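Local atomic coordinates of peptide ABC transporter, peptide-binding protein (Enterococcus faecalis, PDB entry 3O6P), a protein that probably binds peptides for uptake by an ABC transporter, this chain being one piece of the longer binding protein. Residues A[51-56]-A[211-216]; A[170-175]-A[186-191]. All coordinates share one frame; numbering follows the deposited sequence. Where two conformers were deposited one is given.

Interaction 1 of 2, residues A[51-56]-A[211-216]; sequences NGLVPA and NAEKTI
G52, L53 and V54 of the loop 51-56 close on the carboxylate of one helical residue, E213, with N51 joining through a water. N51 ND2 donates to this water molecule, which in turn donates to both E213 OE2 and V54 O, so the start of the loop is tied to the carboxylate and to its own later backbone. G52 follows, laying its CA 3.3 Å from E213 OE2. At L53 the backbone N donates to E213 OE2 at 2.9 Å, meeting the syn lone pair. L53 CD2 comes to 4.4 Å from I216 CG2, a loose apolar touch. The next amide, V54 N, binds E213 OE1 over 3.0 Å with a fairly straight N-H...O angle of 160°, again on the syn side but 24° out of the carboxylate plane. V54 CG2 rests 3.3 Å from the same OE1, covering that oxygen with a methyl group. E213 gets there by a bend at its second torsion (chi2 83°), which turns the acid from the helix into the loop. Two successive amides and a water thus grip the two oxygens and fix the rotation of a buried carboxylate, and the amide dipoles would probably help stabilise its negative charge. L168 and F68 pack against E213 and V54 from neighbouring helices. The arrangement is a bidentate carboxylate bridge from helix 202-218 to consecutive backbone amides, which fastens a long irregular connection inside this fragment of a family 5 solute-binding protein.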
loop_
_atom_site.group_PDB
_atom_site.type_symbol
_atom_site.label_atom_id
_atom_site.label_comp_id
_atom_site.label_asym_id
_atom_site.label_seq_id
_atom_site.Cartn_x
_atom_site.Cartn_y
_atom_site.Cartn_z
ATOM N N ASN A 51 1.011 2.682 10.260
ATOM C CA ASN A 51 1.689 1.495 10.794
ATOM C C ASN A 51 1.848 0.477 9.668
ATOM O O ASN A 51 2.939 -0.068 9.447
ATOM C CB ASN A 51 0.874 0.872 11.920
ATOM C CG ASN A 51 1.536 -0.354 12.477
ATOM O OD1 ASN A 51 2.518 -0.245 13.227
ATOM N ND2 ASN A 51 1.041 -1.547 12.079
ATOM N N GLY A 52 0.754 0.265 8.943
ATOM C CA GLY A 52 0.708 -0.712 7.837
ATOM C C GLY A 52 -0.509 -0.406 6.994
ATOM O O GLY A 52 -0.789 0.760 6.652
ATOM N N LEU A 53 -1.233 -1.459 6.636
ATOM C CA LEU A 53 -2.438 -1.309 5.846
ATOM C C LEU A 53 -3.634 -1.100 6.757
ATOM O O LEU A 53 -4.390 -0.138 6.591
ATOM C CB LEU A 53 -2.641 -2.538 4.952
ATOM C CG LEU A 53 -3.973 -2.572 4.202
ATOM C CD1 LEU A 53 -4.099 -1.354 3.260
ATOM C CD2 LEU A 53 -4.162 -3.880 3.422
ATOM N N VAL A 54 -3.834 -1.997 7.704
ATOM C CA VAL A 54 -4.999 -1.849 8.605
ATOM C C VAL A 54 -4.694 -0.683 9.560
ATOM O O VAL A 54 -3.602 -0.652 10.150
ATOM C CB VAL A 54 -5.214 -3.150 9.408
ATOM C CG1 VAL A 54 -6.273 -2.959 10.503
ATOM C CG2 VAL A 54 -5.629 -4.287 8.470
ATOM N N PRO A 55 -5.625 0.286 9.703
ATOM C CA PRO A 55 -5.370 1.410 10.632
ATOM C C PRO A 55 -5.125 0.970 12.063
ATOM O O PRO A 55 -5.684 -0.034 12.513
ATOM C CB PRO A 55 -6.675 2.212 10.579
ATOM C CG PRO A 55 -7.186 1.937 9.230
ATOM C CD PRO A 55 -6.865 0.506 8.942
ATOM N N ALA A 56 -4.295 1.740 12.757
ATOM C CA ALA A 56 -4.061 1.607 14.195
ATOM C C ALA A 56 -5.237 2.151 14.993
ATOM O O ALA A 56 -5.975 3.004 14.511
ATOM C CB ALA A 56 -2.786 2.351 14.582
ATOM N N ASN A 211 -1.670 -12.520 10.038
ATOM C CA ASN A 211 -0.796 -13.087 9.036
ATOM C C ASN A 211 -0.972 -12.468 7.650
ATOM O O ASN A 211 0.028 -12.274 6.930
ATOM C CB ASN A 211 -0.914 -14.617 9.000
ATOM C CG ASN A 211 -0.116 -15.279 10.103
ATOM O OD1 ASN A 211 1.014 -14.880 10.375
ATOM N ND2 ASN A 211 -0.699 -16.307 10.739
ATOM N N ALA A 212 -2.219 -12.140 7.300
ATOM C CA ALA A 212 -2.494 -11.428 6.045
ATOM C C ALA A 212 -1.806 -10.067 6.033
ATOM O O ALA A 212 -1.073 -9.730 5.085
ATOM C CB ALA A 212 -3.991 -11.268 5.812
ATOM N N GLU A 213 -2.007 -9.288 7.098
ATOM C CA GLU A 213 -1.340 -7.965 7.190
ATOM C C GLU A 213 0.175 -8.127 7.065
ATOM O O GLU A 213 0.810 -7.399 6.318
ATOM C CB GLU A 213 -1.696 -7.292 8.535
ATOM C CG GLU A 213 -0.867 -6.041 8.895
ATOM C CD GLU A 213 -1.337 -4.720 8.267
ATOM O OE1 GLU A 213 -2.447 -4.634 7.700
ATOM O OE2 GLU A 213 -0.570 -3.735 8.377
ATOM N N LYS A 214 0.755 -9.049 7.821
ATOM C CA LYS A 214 2.223 -9.219 7.803
ATOM C C LYS A 214 2.691 -9.696 6.437
ATOM O O LYS A 214 3.821 -9.407 6.024
ATOM C CB LYS A 214 2.698 -10.163 8.904
ATOM C CG LYS A 214 2.461 -9.592 10.310
ATOM C CD LYS A 214 3.163 -10.346 11.401
ATOM C CE LYS A 214 2.522 -11.612 11.775
ATOM N NZ LYS A 214 3.255 -12.168 13.006
ATOM N N THR A 215 1.839 -10.434 5.725
ATOM C CA THR A 215 2.255 -10.927 4.401
ATOM C C THR A 215 2.321 -9.788 3.373
ATOM O O THR A 215 3.334 -9.615 2.696
ATOM C CB THR A 215 1.304 -12.017 3.905
ATOM O OG1 THR A 215 1.343 -13.122 4.832
ATOM C CG2 THR A 215 1.724 -12.517 2.508
ATOM N N ILE A 216 1.262 -9.002 3.282
ATOM C CA ILE A 216 1.249 -7.906 2.298
ATOM C C ILE A 216 2.253 -6.814 2.648
ATOM O O ILE A 216 2.861 -6.233 1.756
ATOM C CB ILE A 216 -0.173 -7.355 2.033
ATOM C CG1 ILE A 216 -0.171 -6.448 0.793
ATOM C CG2 ILE A 216 -0.767 -6.689 3.280
ATOM C CD1 ILE A 216 -1.575 -6.094 0.319
HETATM O O HOH W 1 -1.348 -2.149 10.558
#

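Interaction 2 of 2, residues A[170-175]-A[186-191]; sequences LFASDN and EFDKFV
The F187 ring meets the backbone of F171 and A172: A172 N lies at the ring edge, near its plane, while F171 C approaches CE2 obliquely at 3.4 Å. F171 CB also touches F187 CE2, at 3.8 Å. The F171 ring itself leads away from helix 185-195; the CB of its neighbour L170 lies over one face, offset toward the rim, and Y8 makes an edge-to-face pair with it. The polar half belongs to D188, whose carboxylate takes two bonds from S173. The backbone S173 N donates to D188 OD1 at 2.8 Å, on the syn side and 18° out of the carboxylate plane, and S173 OG donates to the syn lone pair of D188 OD2 at 2.6 Å. The hydroxyl reaches this oxygen because chi1 of 65° places OG between the backbone N and the carbonyl carbon. One serine therefore engages both carboxylate oxygens and holds the acid's orientation. S173 is the second residue of a type I beta turn from A172 to N175, so the contact is a helix-borne aspartate binding a beta turn through backbone and side chain together.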
loop_
_atom_site.group_PDB
_atom_site.type_symbol
_atom_site.label_atom_id
_atom_site.label_comp_id
_atom_site.label_asym_id
_atom_site.label_seq_id
_atom_site.Cartn_x
_atom_site.Cartn_y
_atom_site.Cartn_z
ATOM N N LEU A 170 -9.478 -6.325 0.294
ATOM C CA LEU A 170 -9.298 -5.574 -0.928
ATOM C C LEU A 170 -8.193 -6.141 -1.782
ATOM O O LEU A 170 -8.216 -5.919 -3.000
ATOM C CB LEU A 170 -8.947 -4.110 -0.612
ATOM C CG LEU A 170 -9.920 -3.353 0.308
ATOM C CD1 LEU A 170 -9.336 -1.961 0.622
ATOM C CD2 LEU A 170 -11.321 -3.218 -0.290
ATOM N N PHE A 171 -7.240 -6.856 -1.158
ATOM C CA PHE A 171 -6.011 -7.231 -1.865
ATOM C C PHE A 171 -5.916 -8.712 -2.161
ATOM O O PHE A 171 -4.882 -9.210 -2.599
ATOM C CB PHE A 171 -4.766 -6.643 -1.186
ATOM C CG PHE A 171 -4.791 -5.155 -1.176
ATOM C CD1 PHE A 171 -4.540 -4.442 -2.352
ATOM C CD2 PHE A 171 -5.194 -4.465 -0.036
ATOM C CE1 PHE A 171 -4.633 -3.055 -2.379
ATOM C CE2 PHE A 171 -5.309 -3.075 -0.046
ATOM C CZ PHE A 171 -5.016 -2.358 -1.217
ATOM N N ALA A 172 -7.006 -9.415 -1.889
ATOM C CA ALA A 172 -7.158 -10.769 -2.403
ATOM C C ALA A 172 -6.980 -10.681 -3.920
ATOM O O ALA A 172 -7.419 -9.701 -4.549
ATOM C CB ALA A 172 -8.547 -11.316 -2.067
ATOM N N SER A 173 -6.371 -11.706 -4.510
ATOM C CA SER A 173 -6.007 -11.657 -5.930
ATOM C C SER A 173 -7.210 -11.472 -6.838
ATOM O O SER A 173 -7.077 -10.926 -7.926
ATOM C CB SER A 173 -5.255 -12.933 -6.343
ATOM O OG SER A 173 -6.121 -14.050 -6.231
ATOM N N ASP A 174 -8.376 -11.950 -6.387
ATOM C CA ASP A 174 -9.609 -11.905 -7.166
ATOM C C ASP A 174 -10.601 -10.812 -6.732
ATOM O O ASP A 174 -11.770 -10.817 -7.155
ATOM C CB ASP A 174 -10.289 -13.279 -7.152
ATOM C CG ASP A 174 -10.552 -13.819 -5.738
ATOM O OD1 ASP A 174 -11.103 -14.947 -5.655
ATOM O OD2 ASP A 174 -10.192 -13.165 -4.725
ATOM N N ASN A 175 -10.146 -9.859 -5.915
ATOM C CA ASN A 175 -11.046 -8.786 -5.462
ATOM C C ASN A 175 -11.031 -7.636 -6.473
ATOM O O ASN A 175 -9.964 -7.216 -6.938
ATOM C CB ASN A 175 -10.666 -8.316 -4.034
ATOM C CG ASN A 175 -11.723 -7.421 -3.395
ATOM O OD1 ASN A 175 -11.877 -6.262 -3.760
ATOM N ND2 ASN A 175 -12.476 -7.974 -2.454
ATOM N N GLU A 186 -0.019 -16.816 -0.403
ATOM C CA GLU A 186 -0.168 -16.873 1.056
ATOM C C GLU A 186 -1.104 -15.802 1.574
ATOM O O GLU A 186 -1.909 -16.055 2.481
ATOM C CB GLU A 186 1.186 -16.810 1.754
ATOM C CG GLU A 186 1.852 -18.163 1.759
ATOM C CD GLU A 186 0.945 -19.219 2.348
ATOM O OE1 GLU A 186 0.520 -20.133 1.607
ATOM O OE2 GLU A 186 0.643 -19.134 3.550
ATOM N N PHE A 187 -1.026 -14.610 0.986
ATOM C CA PHE A 187 -1.973 -13.573 1.369
ATOM C C PHE A 187 -3.405 -14.061 1.135
ATOM O O PHE A 187 -4.261 -13.983 2.061
ATOM C CB PHE A 187 -1.736 -12.271 0.623
ATOM C CG PHE A 187 -2.649 -11.161 1.081
ATOM C CD1 PHE A 187 -2.324 -10.396 2.220
ATOM C CD2 PHE A 187 -3.838 -10.893 0.395
ATOM C CE1 PHE A 187 -3.139 -9.380 2.656
ATOM C CE2 PHE A 187 -4.691 -9.866 0.830
ATOM C CZ PHE A 187 -4.351 -9.108 1.969
ATOM N N ASP A 188 -3.658 -14.597 -0.070
ATOM C CA ASP A 188 -4.996 -15.107 -0.389
ATOM C C ASP A 188 -5.428 -16.161 0.635
ATOM O O ASP A 188 -6.589 -16.157 1.108
ATOM C CB ASP A 188 -5.029 -15.766 -1.773
ATOM C CG ASP A 188 -5.258 -14.778 -2.915
ATOM O OD1 ASP A 188 -5.181 -13.540 -2.731
ATOM O OD2 ASP A 188 -5.500 -15.278 -4.030
ATOM N N LYS A 189 -4.503 -17.064 0.968
ATOM C CA LYS A 189 -4.775 -18.145 1.903
ATOM C C LYS A 189 -5.258 -17.573 3.225
ATOM O O LYS A 189 -6.287 -17.981 3.738
ATOM C CB LYS A 189 -3.525 -19.012 2.128
ATOM C CG LYS A 189 -3.780 -20.260 2.984
ATOM C CD LYS A 189 -2.490 -20.915 3.397
ATOM C CE LYS A 189 -1.926 -20.238 4.639
ATOM N NZ LYS A 189 -0.681 -20.904 5.101
ATOM N N PHE A 190 -4.516 -16.616 3.771
ATOM C CA PHE A 190 -4.862 -16.050 5.074
ATOM C C PHE A 190 -6.179 -15.250 5.034
ATOM O O PHE A 190 -7.044 -15.426 5.915
ATOM C CB PHE A 190 -3.712 -15.163 5.594
ATOM C CG PHE A 190 -2.446 -15.917 5.943
ATOM C CD1 PHE A 190 -2.461 -16.997 6.827
ATOM C CD2 PHE A 190 -1.211 -15.475 5.443
ATOM C CE1 PHE A 190 -1.242 -17.663 7.171
ATOM C CE2 PHE A 190 -0.003 -16.125 5.773
ATOM C CZ PHE A 190 -0.027 -17.227 6.637
ATOM N N VAL A 191 -6.321 -14.384 4.029
ATOM C CA VAL A 191 -7.447 -13.461 4.032
ATOM C C VAL A 191 -8.761 -14.178 3.767
ATOM O O VAL A 191 -9.799 -13.797 4.312
ATOM C CB VAL A 191 -7.222 -12.214 3.113
ATOM C CG1 VAL A 191 -7.240 -12.584 1.636
ATOM C CG2 VAL A 191 -8.266 -11.168 3.407
HETATM O O HOH W 2 -3.114 -11.624 -3.285
#

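Both contacts hang on a helical carboxylate that accepts two hydrogen bonds from a loop, on the consecutive helices 202-218 and 185-195. Interaction 1 is the more central: its centre lies about 9 Å from the centre of the chain, that of interaction 2 about 14 Å. Its acid is buried and served by backbone amides, whereas D188 is partly exposed and also uses a serine hydroxyl. Apolar packing is slight in 51-56/211-216, while in 170-175/186-191 the F187 ring packs on the backbone and CB of F171. The two touch directly: I216 CD1 meets F171 CB at 3.6 Å, while F187 and F190 pack on helix 202-218. F171 also touches L53, joining the two loops.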